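Local coordinates for protein alpha-rhamnosidase (Dictyoglomus thermophilum, PDB 6I60) that probably hydrolyses terminal non-reducing alpha-L-rhamnose residues in alpha-L-rhamnosides, as a glycoside hydrolase of the bacterial alpha-L-rhamnosidase family, at residues C110-K116 with V132-G138; K49-W55 with E97-E103; Y300-D306 with L412-I418. All coordinates share one frame; numbering follows the deposited sequence.

Contact 1. Residues C110-K116 with V132-G138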
loop_
_atom_site.group_PDB
_atom_site.type_symbol
_atom_site.label_atom_id
_atom_site.label_comp_id
_atom_site.label_asym_id
_atom_site.label_seq_id
_atom_site.Cartn_x
_atom_site.Cartn_y
_atom_site.Cartn_z
ATOM N N CYS A 110 -6.622 -16.270 -22.236
ATOM C CA CYS A 110 -5.333 -16.449 -22.904
ATOM C C CYS A 110 -5.213 -15.653 -24.200
ATOM O O CYS A 110 -4.306 -15.902 -24.998
ATOM C CB CYS A 110 -5.050 -17.931 -23.173
ATOM S SG CYS A 110 -5.210 -18.981 -21.716
ATOM N N LYS A 111 -6.098 -14.689 -24.431
ATOM C CA LYS A 111 -6.052 -13.871 -25.633
ATOM C C LYS A 111 -5.382 -12.536 -25.335
ATOM O O LYS A 111 -5.563 -11.965 -24.256
ATOM C CB LYS A 111 -7.457 -13.642 -26.197
ATOM C CG LYS A 111 -8.040 -14.851 -26.916
ATOM C CD LYS A 111 -8.569 -14.479 -28.294
ATOM C CE LYS A 111 -9.705 -15.400 -28.721
ATOM N NZ LYS A 111 -9.517 -16.791 -28.223
ATOM N N VAL A 112 -4.600 -12.050 -26.295
ATOM C CA VAL A 112 -3.943 -10.751 -26.204
ATOM C C VAL A 112 -4.761 -9.748 -27.004
ATOM O O VAL A 112 -5.122 -10.010 -28.159
ATOM C CB VAL A 112 -2.491 -10.821 -26.716
ATOM C CG1 VAL A 112 -2.002 -9.448 -27.166
ATOM C CG2 VAL A 112 -1.579 -11.384 -25.640
ATOM N N TYR A 113 -5.062 -8.605 -26.394
ATOM C CA TYR A 113 -5.830 -7.555 -27.040
ATOM C C TYR A 113 -4.980 -6.301 -27.201
ATOM O O TYR A 113 -3.955 -6.125 -26.537
ATOM C CB TYR A 113 -7.101 -7.227 -26.248
ATOM C CG TYR A 113 -8.023 -8.409 -26.061
ATOM C CD1 TYR A 113 -7.857 -9.284 -24.994
ATOM C CD2 TYR A 113 -9.058 -8.652 -26.952
ATOM C CE1 TYR A 113 -8.697 -10.369 -24.821
ATOM C CE2 TYR A 113 -9.904 -9.733 -26.788
ATOM C CZ TYR A 113 -9.719 -10.589 -25.722
ATOM O OH TYR A 113 -10.564 -11.664 -25.559
ATOM N N PHE A 114 -5.425 -5.428 -28.102
ATOM C CA PHE A 114 -4.755 -4.171 -28.396
ATOM C C PHE A 114 -5.764 -3.040 -28.281
ATOM O O PHE A 114 -6.957 -3.231 -28.535
ATOM C CB PHE A 114 -4.128 -4.180 -29.800
ATOM C CG PHE A 114 -3.309 -5.409 -30.094
ATOM C CD1 PHE A 114 -3.917 -6.587 -30.503
ATOM C CD2 PHE A 114 -1.929 -5.385 -29.968
ATOM C CE1 PHE A 114 -3.167 -7.715 -30.768
ATOM C CE2 PHE A 114 -1.173 -6.512 -30.237
ATOM C CZ PHE A 114 -1.793 -7.678 -30.638
ATOM N N TRP A 115 -5.287 -1.857 -27.896
ATOM C CA TRP A 115 -6.198 -0.730 -27.751
ATOM C C TRP A 115 -5.453 0.587 -27.905
ATOM O O TRP A 115 -4.339 0.744 -27.400
ATOM C CB TRP A 115 -6.935 -0.774 -26.404
ATOM C CG TRP A 115 -6.087 -0.491 -25.193
ATOM C CD1 TRP A 115 -5.058 -1.249 -24.714
ATOM C CD2 TRP A 115 -6.219 0.619 -24.294
ATOM N NE1 TRP A 115 -4.536 -0.675 -23.578
ATOM C CE2 TRP A 115 -5.231 0.473 -23.300
ATOM C CE3 TRP A 115 -7.074 1.726 -24.237
ATOM C CZ2 TRP A 115 -5.074 1.391 -22.262
ATOM C CZ3 TRP A 115 -6.918 2.635 -23.206
ATOM C CH2 TRP A 115 -5.925 2.461 -22.233
ATOM N N LYS A 116 -6.080 1.519 -28.619
ATOM C CA LYS A 116 -5.651 2.904 -28.725
ATOM C C LYS A 116 -6.793 3.805 -28.271
ATOM O O LYS A 116 -7.904 3.343 -28.000
ATOM C CB LYS A 116 -5.227 3.251 -30.157
ATOM C CG LYS A 116 -4.871 2.050 -31.015
ATOM C CD LYS A 116 -4.966 2.377 -32.497
ATOM C CE LYS A 116 -6.414 2.454 -32.954
ATOM N NZ LYS A 116 -6.522 2.754 -34.410
ATOM N N VAL A 132 -0.405 1.979 -29.914
ATOM C CA VAL A 132 -1.132 0.750 -29.612
ATOM C C VAL A 132 -0.582 0.133 -28.335
ATOM O O VAL A 132 0.606 -0.201 -28.246
ATOM C CB VAL A 132 -1.043 -0.227 -30.789
ATOM C CG1 VAL A 132 -1.595 -1.589 -30.394
ATOM C CG2 VAL A 132 -1.786 0.331 -31.992
ATOM N N ASN A 133 -1.445 -0.014 -27.333
ATOM C CA ASN A 133 -1.100 -0.688 -26.094
ATOM C C ASN A 133 -1.642 -2.116 -26.126
ATOM O O ASN A 133 -2.225 -2.567 -27.114
ATOM C CB ASN A 133 -1.633 0.094 -24.892
ATOM C CG ASN A 133 -0.608 1.059 -24.328
ATOM O OD1 ASN A 133 -0.217 2.023 -24.988
ATOM N ND2 ASN A 133 -0.163 0.800 -23.102
ATOM N N THR A 134 -1.451 -2.837 -25.024
ATOM C CA THR A 134 -1.739 -4.262 -25.006
ATOM C C THR A 134 -2.124 -4.688 -23.598
ATOM O O THR A 134 -1.522 -4.237 -22.622
ATOM C CB THR A 134 -0.524 -5.065 -25.495
ATOM O OG1 THR A 134 -0.451 -4.998 -26.925
ATOM C CG2 THR A 134 -0.606 -6.523 -25.064
ATOM N N PHE A 135 -3.141 -5.543 -23.499
ATOM C CA PHE A 135 -3.440 -6.238 -22.255
ATOM C C PHE A 135 -3.773 -7.686 -22.577
ATOM O O PHE A 135 -4.541 -7.956 -23.505
ATOM C CB PHE A 135 -4.589 -5.565 -21.485
ATOM C CG PHE A 135 -5.904 -5.558 -22.214
ATOM C CD1 PHE A 135 -6.189 -4.575 -23.148
ATOM C CD2 PHE A 135 -6.868 -6.516 -21.942
ATOM C CE1 PHE A 135 -7.401 -4.560 -23.810
ATOM C CE2 PHE A 135 -8.083 -6.507 -22.601
ATOM C CZ PHE A 135 -8.350 -5.527 -23.535
ATOM N N GLU A 136 -3.176 -8.610 -21.830
ATOM C CA GLU A 136 -3.359 -10.040 -22.042
ATOM C C GLU A 136 -4.198 -10.624 -20.914
ATOM O O GLU A 136 -3.937 -10.357 -19.736
ATOM C CB GLU A 136 -2.013 -10.764 -22.118
ATOM C CG GLU A 136 -2.132 -12.282 -22.105
ATOM C CD GLU A 136 -0.867 -12.976 -22.572
ATOM O OE1 GLU A 136 0.073 -12.279 -23.006
ATOM O OE2 GLU A 136 -0.811 -14.223 -22.497
ATOM N N THR A 137 -5.198 -11.420 -21.276
ATOM C CA THR A 137 -6.033 -12.078 -20.285
ATOM C C THR A 137 -5.358 -13.350 -19.790
ATOM O O THR A 137 -4.678 -14.047 -20.550
ATOM C CB THR A 137 -7.408 -12.403 -20.870
ATOM O OG1 THR A 137 -7.250 -13.072 -22.126
ATOM C CG2 THR A 137 -8.210 -11.128 -21.083
ATOM N N GLY A 138 -5.578 -13.657 -18.525
ATOM C CA GLY A 138 -5.032 -14.836 -17.910
ATOM C C GLY A 138 -5.900 -16.028 -18.207
ATOM O O GLY A 138 -6.359 -16.191 -19.313
HETATM O O HOH W 1 -2.993 -2.128 -21.842
#
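Tyr113 and Trp115 meet Phe135 across an antiparallel strand pair in the N-terminal immunoglobulin-like domain, where strands 112-120 and 133-137 are neighbours in the mixed sheet of the beta sandwich. Tyr113 with Phe135 and Trp115 with Asn133 are hydrogen-bonded pairs, and their side chains share the face turned toward strand 52-56 of the other sheet. Phe135 has CG between its backbone N and carbonyl carbon (chi1 62°), which brings the ring back over the neighbouring strand. Tyr113 CB sits over one face of that ring, 3.8 Å from its centroid, in a CH-pi contact; the two rings are nearly parallel but slid apart, with little overlap. The edge of Phe135 is directed toward the face of the five-membered ring of Trp115, an offset edge-to-face pair with planes at 70°. Phe53 of strand 52-56 packs edge-to-face with both Trp115 and Phe135. On the other face, Val112 CG2 lies along the Glu136 side chain from CB to its carboxylate, which forms salt bridges with Arg191 and Arg193. Beside Asn133 CB, Trp115 NE1 donates to a water 2.7 Å away, which in turn makes a weak bond to Thr134 O.

Contact 2. Residues K49-W55 with E97-E103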
loop_
_atom_site.group_PDB
_atom_site.type_symbol
_atom_site.label_atom_id
_atom_site.label_comp_id
_atom_site.label_asym_id
_atom_site.label_seq_id
_atom_site.Cartn_x
_atom_site.Cartn_y
_atom_site.Cartn_z
ATOM N N LYS A 49 -13.345 -9.336 -16.246
ATOM C CA LYS A 49 -14.055 -9.341 -17.522
ATOM C C LYS A 49 -14.262 -7.928 -18.049
ATOM O O LYS A 49 -14.321 -7.721 -19.266
ATOM C CB LYS A 49 -15.398 -10.058 -17.377
ATOM C CG LYS A 49 -15.284 -11.495 -16.899
ATOM C CD LYS A 49 -15.230 -12.467 -18.067
ATOM C CE LYS A 49 -15.071 -13.902 -17.586
ATOM N NZ LYS A 49 -16.287 -14.401 -16.881
ATOM N N ASN A 50 -14.370 -6.944 -17.153
ATOM C CA ASN A 50 -14.502 -5.536 -17.516
ATOM C C ASN A 50 -13.370 -4.761 -16.849
ATOM O O ASN A 50 -13.573 -4.123 -15.805
ATOM C CB ASN A 50 -15.865 -4.982 -17.108
ATOM C CG ASN A 50 -17.013 -5.798 -17.664
ATOM O OD1 ASN A 50 -17.254 -6.926 -17.236
ATOM N ND2 ASN A 50 -17.729 -5.229 -18.627
ATOM N N PRO A 51 -12.167 -4.794 -17.418
ATOM C CA PRO A 51 -11.044 -4.062 -16.819
ATOM C C PRO A 51 -11.234 -2.555 -16.930
ATOM O O PRO A 51 -12.130 -2.050 -17.609
ATOM C CB PRO A 51 -9.833 -4.536 -17.631
ATOM C CG PRO A 51 -10.406 -4.993 -18.931
ATOM C CD PRO A 51 -11.758 -5.560 -18.609
ATOM N N ILE A 52 -10.355 -1.831 -16.242
ATOM C CA ILE A 52 -10.395 -0.375 -16.189
ATOM C C ILE A 52 -9.307 0.182 -17.100
ATOM O O ILE A 52 -8.148 -0.247 -17.032
ATOM C CB ILE A 52 -10.219 0.132 -14.746
ATOM C CG1 ILE A 52 -11.293 -0.463 -13.832
ATOM C CG2 ILE A 52 -10.253 1.651 -14.706
ATOM C CD1 ILE A 52 -12.672 0.134 -14.030
ATOM N N PHE A 53 -9.678 1.136 -17.949
ATOM C CA PHE A 53 -8.752 1.801 -18.856
ATOM C C PHE A 53 -8.554 3.247 -18.420
ATOM O O PHE A 53 -9.492 3.895 -17.943
ATOM C CB PHE A 53 -9.263 1.757 -20.300
ATOM C CG PHE A 53 -9.271 0.379 -20.903
ATOM C CD1 PHE A 53 -8.142 -0.124 -21.529
ATOM C CD2 PHE A 53 -10.406 -0.411 -20.842
ATOM C CE1 PHE A 53 -8.145 -1.391 -22.084
ATOM C CE2 PHE A 53 -10.417 -1.679 -21.394
ATOM C CZ PHE A 53 -9.285 -2.169 -22.016
ATOM N N SER A 54 -7.333 3.749 -18.591
ATOM C CA SER A 54 -7.007 5.106 -18.181
ATOM C C SER A 54 -5.912 5.654 -19.083
ATOM O O SER A 54 -5.196 4.903 -19.751
ATOM C CB SER A 54 -6.570 5.159 -16.711
ATOM O OG SER A 54 -5.804 4.019 -16.366
ATOM N N TRP A 55 -5.790 6.981 -19.092
ATOM C CA TRP A 55 -4.796 7.659 -19.913
ATOM C C TRP A 55 -4.603 9.075 -19.394
ATOM O O TRP A 55 -5.468 9.630 -18.712
ATOM C CB TRP A 55 -5.211 7.689 -21.387
ATOM C CG TRP A 55 -6.568 8.283 -21.601
ATOM C CD1 TRP A 55 -6.881 9.610 -21.674
ATOM C CD2 TRP A 55 -7.799 7.570 -21.760
ATOM N NE1 TRP A 55 -8.232 9.766 -21.872
ATOM C CE2 TRP A 55 -8.819 8.529 -21.929
ATOM C CE3 TRP A 55 -8.139 6.214 -21.780
ATOM C CZ2 TRP A 55 -10.151 8.176 -22.114
ATOM C CZ3 TRP A 55 -9.460 5.866 -21.963
ATOM C CH2 TRP A 55 -10.451 6.843 -22.129
ATOM N N GLU A 97 -14.341 12.204 -18.614
ATOM C CA GLU A 97 -13.657 11.213 -17.795
ATOM C C GLU A 97 -12.543 10.532 -18.581
ATOM O O GLU A 97 -12.662 10.296 -19.786
ATOM C CB GLU A 97 -14.654 10.172 -17.286
ATOM C CG GLU A 97 -15.502 10.647 -16.117
ATOM C CD GLU A 97 -14.666 11.143 -14.948
ATOM O OE1 GLU A 97 -15.059 12.149 -14.318
ATOM O OE2 GLU A 97 -13.617 10.528 -14.658
ATOM N N GLN A 98 -11.446 10.219 -17.885
ATOM C CA GLN A 98 -10.327 9.485 -18.469
ATOM C C GLN A 98 -10.080 8.162 -17.752
ATOM O O GLN A 98 -9.003 7.573 -17.893
ATOM C CB GLN A 98 -9.055 10.338 -18.465
ATOM C CG GLN A 98 -8.627 10.827 -17.094
ATOM C CD GLN A 98 -7.812 12.104 -17.167
ATOM O OE1 GLN A 98 -8.196 13.132 -16.609
ATOM N NE2 GLN A 98 -6.681 12.047 -17.863
ATOM N N VAL A 99 -11.056 7.691 -16.979
ATOM C CA VAL A 99 -11.009 6.388 -16.322
ATOM C C VAL A 99 -12.315 5.682 -16.664
ATOM O O VAL A 99 -13.377 6.043 -16.140
ATOM C CB VAL A 99 -10.824 6.504 -14.803
ATOM C CG1 VAL A 99 -10.971 5.145 -14.144
ATOM C CG2 VAL A 99 -9.468 7.107 -14.477
ATOM N N ILE A 100 -12.244 4.688 -17.546
ATOM C CA ILE A 100 -13.432 4.062 -18.112
ATOM C C ILE A 100 -13.464 2.585 -17.746
ATOM O O ILE A 100 -12.424 1.938 -17.580
ATOM C CB ILE A 100 -13.494 4.236 -19.647
ATOM C CG1 ILE A 100 -12.946 5.603 -20.057
ATOM C CG2 ILE A 100 -14.920 4.068 -20.147
ATOM C CD1 ILE A 100 -13.782 6.771 -19.577
ATOM N N LYS A 101 -14.677 2.056 -17.619
ATOM C CA LYS A 101 -14.892 0.629 -17.435
ATOM C C LYS A 101 -15.150 -0.023 -18.787
ATOM O O LYS A 101 -15.885 0.515 -19.621
ATOM C CB LYS A 101 -16.067 0.379 -16.488
ATOM C CG LYS A 101 -16.525 -1.072 -16.408
ATOM C CD LYS A 101 -17.995 -1.166 -16.020
ATOM C CE LYS A 101 -18.339 -2.537 -15.458
ATOM N NZ LYS A 101 -19.630 -2.534 -14.709
ATOM N N TYR A 102 -14.531 -1.182 -18.999
ATOM C CA TYR A 102 -14.649 -1.883 -20.271
ATOM C C TYR A 102 -16.082 -2.344 -20.505
ATOM O O TYR A 102 -16.741 -2.868 -19.603
ATOM C CB TYR A 102 -13.699 -3.080 -20.297
ATOM C CG TYR A 102 -13.843 -3.969 -21.511
ATOM C CD1 TYR A 102 -13.327 -3.587 -22.740
ATOM C CD2 TYR A 102 -14.484 -5.199 -21.423
ATOM C CE1 TYR A 102 -13.450 -4.397 -23.850
ATOM C CE2 TYR A 102 -14.614 -6.017 -22.528
ATOM C CZ TYR A 102 -14.093 -5.611 -23.739
ATOM O OH TYR A 102 -14.214 -6.417 -24.847
ATOM N N GLU A 103 -16.563 -2.144 -21.736
ATOM C CA GLU A 103 -17.931 -2.494 -22.101
ATOM C C GLU A 103 -18.001 -3.093 -23.502
ATOM O O GLU A 103 -19.003 -2.921 -24.204
ATOM C CB GLU A 103 -18.854 -1.275 -22.019
ATOM C CG GLU A 103 -19.250 -0.867 -20.610
ATOM C CD GLU A 103 -20.124 0.373 -20.595
ATOM O OE1 GLU A 103 -19.826 1.319 -21.355
ATOM O OE2 GLU A 103 -21.110 0.404 -19.828
#
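Tyr102 packs against Asn50, Pro51 and Phe53 where strand 99-101 runs out along the edge of the three-stranded sheet of the immunoglobulin-like domain. Its CG is anti to the backbone N (chi1 174°), which carries the ring across toward the 49-55 segment. CB comes first, 3.6 Å from Pro51 CD, and also touches the edge of the Phe53 ring in its plane. CG lies beside Pro51 CD, after which the two sides of the ring part: Tyr102 CD1 lies 3.7 Å from Phe53 CE2, while CD2 and CE2 lie near Lys49 O, with Asn50 CA at the ring edge. At the tip, OH is hydrogen-bonded to Lys105 O, and Trp88 packs edge-to-face with the ring.

The backbone of Tyr102 is held too. Its N donates to Pro51 O, and its O accepts from Asn50 ND2 at 2.7 Å in a nearly straight bond (167°) that lies in the plane of the Asn50 amide. Between these ends, Phe53 and Ile100 form a hydrogen-bonded antiparallel pair.

At the far end, Trp55 folds back over the 97-103 segment. Gln98 CB sits over the face of its five-membered ring, 3.9 Å from the centroid, and Ile100 CG1 lies 3.5 Å from Trp55 CH2. Gln98 NE2 donates to Trp55 O at 2.8 Å, in the carbonyl plane, whereas Trp55 N to Gln98 O is long and weak. Gln98 OE1 is bound by Lys868 and Asn891.

Thus two side-chain amides extend the short backbone ladder at its ends, each spending an N-H on a main-chain carbonyl, while aromatic and aliphatic groups fill the buried face between them.

Contact 3. Residues Y300-D306 with L412-I418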
loop_
_atom_site.group_PDB
_atom_site.type_symbol
_atom_site.label_atom_id
_atom_site.label_comp_id
_atom_site.label_asym_id
_atom_site.label_seq_id
_atom_site.Cartn_x
_atom_site.Cartn_y
_atom_site.Cartn_z
ATOM N N TYR A 300 8.097 -15.700 10.327
ATOM C CA TYR A 300 8.458 -15.118 11.615
ATOM C C TYR A 300 9.847 -15.553 12.061
ATOM O O TYR A 300 10.578 -14.768 12.677
ATOM C CB TYR A 300 7.436 -15.508 12.686
ATOM C CG TYR A 300 6.062 -14.899 12.517
ATOM C CD1 TYR A 300 4.963 -15.438 13.174
ATOM C CD2 TYR A 300 5.862 -13.787 11.709
ATOM C CE1 TYR A 300 3.704 -14.893 13.028
ATOM C CE2 TYR A 300 4.604 -13.232 11.558
ATOM C CZ TYR A 300 3.529 -13.791 12.220
ATOM O OH TYR A 300 2.275 -13.246 12.072
ATOM N N HIS A 301 10.228 -16.796 11.764
ATOM C CA HIS A 301 11.408 -17.403 12.364
ATOM C C HIS A 301 12.574 -17.593 11.405
ATOM O O HIS A 301 13.669 -17.944 11.859
ATOM C CB HIS A 301 11.035 -18.755 12.981
ATOM C CG HIS A 301 9.824 -18.699 13.859
ATOM N ND1 HIS A 301 9.806 -18.024 15.060
ATOM C CD2 HIS A 301 8.586 -19.225 13.705
ATOM C CE1 HIS A 301 8.612 -18.140 15.611
ATOM N NE2 HIS A 301 7.852 -18.865 14.809
ATOM N N GLY A 302 12.384 -17.379 10.112
ATOM C CA GLY A 302 13.482 -17.442 9.171
ATOM C C GLY A 302 13.503 -18.728 8.371
ATOM O O GLY A 302 12.541 -19.500 8.325
ATOM N N GLU A 303 14.646 -18.953 7.725
ATOM C CA GLU A 303 14.824 -20.079 6.821
ATOM C C GLU A 303 16.199 -20.690 7.042
ATOM O O GLU A 303 17.166 -19.977 7.323
ATOM C CB GLU A 303 14.652 -19.639 5.354
ATOM C CG GLU A 303 15.498 -20.399 4.339
ATOM C CD GLU A 303 15.766 -19.593 3.078
ATOM O OE1 GLU A 303 14.807 -19.007 2.533
ATOM O OE2 GLU A 303 16.933 -19.544 2.631
ATOM N N ILE A 304 16.276 -22.016 6.926
ATOM C CA ILE A 304 17.525 -22.758 7.050
ATOM C C ILE A 304 17.858 -23.367 5.695
ATOM O O ILE A 304 17.022 -24.052 5.094
ATOM C CB ILE A 304 17.427 -23.843 8.134
ATOM C CG1 ILE A 304 17.161 -23.209 9.500
ATOM C CG2 ILE A 304 18.691 -24.682 8.168
ATOM C CD1 ILE A 304 16.231 -24.018 10.366
ATOM N N TYR A 305 19.077 -23.120 5.217
ATOM C CA TYR A 305 19.543 -23.599 3.918
ATOM C C TYR A 305 20.789 -24.450 4.130
ATOM O O TYR A 305 21.859 -23.922 4.453
ATOM C CB TYR A 305 19.833 -22.428 2.980
ATOM C CG TYR A 305 20.067 -22.813 1.532
ATOM C CD1 TYR A 305 21.283 -23.347 1.119
ATOM C CD2 TYR A 305 19.078 -22.624 0.576
ATOM C CE1 TYR A 305 21.499 -23.691 -0.201
ATOM C CE2 TYR A 305 19.286 -22.966 -0.746
ATOM C CZ TYR A 305 20.500 -23.498 -1.129
ATOM O OH TYR A 305 20.713 -23.842 -2.444
ATOM N N ASP A 306 20.656 -25.760 3.939
ATOM C CA ASP A 306 21.770 -26.695 4.076
ATOM C C ASP A 306 22.334 -26.958 2.684
ATOM O O ASP A 306 21.737 -27.687 1.888
ATOM C CB ASP A 306 21.322 -27.986 4.753
ATOM C CG ASP A 306 22.489 -28.859 5.179
ATOM O OD1 ASP A 306 22.351 -29.596 6.179
ATOM O OD2 ASP A 306 23.545 -28.808 4.512
ATOM N N LEU A 412 11.641 -15.594 15.882
ATOM C CA LEU A 412 13.068 -15.897 15.932
ATOM C C LEU A 412 13.857 -14.971 15.016
ATOM O O LEU A 412 14.837 -14.346 15.439
ATOM C CB LEU A 412 13.304 -17.358 15.558
ATOM C CG LEU A 412 13.385 -18.348 16.719
ATOM C CD1 LEU A 412 14.033 -19.643 16.257
ATOM C CD2 LEU A 412 14.149 -17.743 17.888
ATOM N N ALA A 413 13.441 -14.872 13.752
ATOM C CA ALA A 413 14.050 -13.965 12.777
ATOM C C ALA A 413 15.543 -14.242 12.606
ATOM O O ALA A 413 16.356 -13.321 12.504
ATOM C CB ALA A 413 13.808 -12.501 13.153
ATOM N N THR A 414 15.909 -15.521 12.577
ATOM C CA THR A 414 17.281 -15.937 12.319
ATOM C C THR A 414 17.317 -16.865 11.110
ATOM O O THR A 414 16.455 -17.736 10.956
ATOM C CB THR A 414 17.904 -16.640 13.535
ATOM O OG1 THR A 414 17.474 -18.006 13.578
ATOM C CG2 THR A 414 17.496 -15.950 14.823
ATOM N N ASP A 415 18.314 -16.661 10.251
ATOM C CA ASP A 415 18.550 -17.506 9.089
ATOM C C ASP A 415 19.859 -18.262 9.271
ATOM O O ASP A 415 20.838 -17.712 9.786
ATOM C CB ASP A 415 18.591 -16.680 7.801
ATOM C CG ASP A 415 17.299 -15.925 7.553
ATOM O OD1 ASP A 415 16.221 -16.529 7.723
ATOM O OD2 ASP A 415 17.357 -14.730 7.193
ATOM N N VAL A 416 19.868 -19.525 8.854
ATOM C CA VAL A 416 21.013 -20.409 9.031
ATOM C C VAL A 416 21.412 -20.963 7.671
ATOM O O VAL A 416 20.563 -21.470 6.929
ATOM C CB VAL A 416 20.699 -21.555 10.012
ATOM C CG1 VAL A 416 21.728 -22.668 9.889
ATOM C CG2 VAL A 416 20.642 -21.026 11.435
ATOM N N TYR A 417 22.699 -20.861 7.344
ATOM C CA TYR A 417 23.238 -21.395 6.098
ATOM C C TYR A 417 24.418 -22.298 6.418
ATOM O O TYR A 417 25.364 -21.872 7.089
ATOM C CB TYR A 417 23.666 -20.271 5.153
ATOM C CG TYR A 417 24.374 -20.756 3.908
ATOM C CD1 TYR A 417 23.668 -21.350 2.869
ATOM C CD2 TYR A 417 25.749 -20.617 3.770
ATOM C CE1 TYR A 417 24.312 -21.790 1.729
ATOM C CE2 TYR A 417 26.401 -21.055 2.634
ATOM C CZ TYR A 417 25.679 -21.640 1.617
ATOM O OH TYR A 417 26.329 -22.076 0.485
ATOM N N ILE A 418 24.360 -23.540 5.942
ATOM C CA ILE A 418 25.439 -24.505 6.114
ATOM C C ILE A 418 26.223 -24.568 4.811
ATOM O O ILE A 418 25.664 -24.890 3.755
ATOM C CB ILE A 418 24.902 -25.888 6.510
ATOM C CG1 ILE A 418 24.134 -25.799 7.830
ATOM C CG2 ILE A 418 26.040 -26.887 6.632
ATOM C CD1 ILE A 418 22.721 -26.324 7.745
#
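Tyr305 N donates to Val416 O at 2.8 Å in a nearly straight bond (169°), the shortest hydrogen bond between strands 302-306 and 414-418. The pairing around it is regular and parallel: Val416 N donates to Glu303 O, and Ile418 N to Tyr305 O at 2.9 Å.

One step earlier a side chain enters the ladder. With CG anti to its own carbonyl carbon (chi1 -60°), Asp415 reaches across to strand 302-306, and its OD1 accepts the backbone N-H of Glu303 at 2.9 Å, a place that a backbone carbonyl would otherwise fill. Gly302 CA, which carries no side chain, lies beside Asp415 OD1 and makes a CA-H...O contact with Thr414 O. Asp415 OD2 is bound by His434 NE2, so both carboxylate oxygens are engaged.

Ile304 and Val416 lie side by side on one face, CG1 of the former against CB of the latter. On that face Ile418 CD1 comes across the Asp306 carboxylate at an angle; Asp306 OD1 forms salt bridges with Arg308 and Lys309. On the other face the Tyr305 and Tyr417 side chains also run alongside each other, Tyr305 CD1 meeting the edge of the Tyr417 ring at CE1, 3.5 Å away, the planes inclined by 31°.

Ahead of the strands, Leu412 N donates almost straight to His301 ND1 (170°, 3.2 Å), from a position tilted out of the imidazole plane. Tyr160 and Tyr171 pack edge-to-face with the same ring.

Strand 302-306 also pairs antiparallel with strand 288-298, and strand 414-418 with strand 388-394. The two segments fall in the N-terminal and concanavalin-like family regions, and their parallel pairing is consistent with a bridge between two beta-rich parts of this multidomain glycosidase.

Contacts 1 and 2 belong to the same immunoglobulin-like domain and represent its two facing sheets, whose aromatic side chains form one sandwich interior; there Trp55 of contact 2 also reaches Trp115 of contact 1. Contact 2 is buried, whereas contacts 1 and 3 are only partly so, contact 1 having a partly exposed second face. Contact 3 lies apart, its centre about 42 Å from that of contact 1 and about 45 Å from that of contact 2, and pairs strands from two family regions. Its parallel pairing contrasts with the antiparallel ladders of the others, and a carboxylate and an imidazole take backbone N-H groups, whereas side-chain amides meet carbonyls in contact 2.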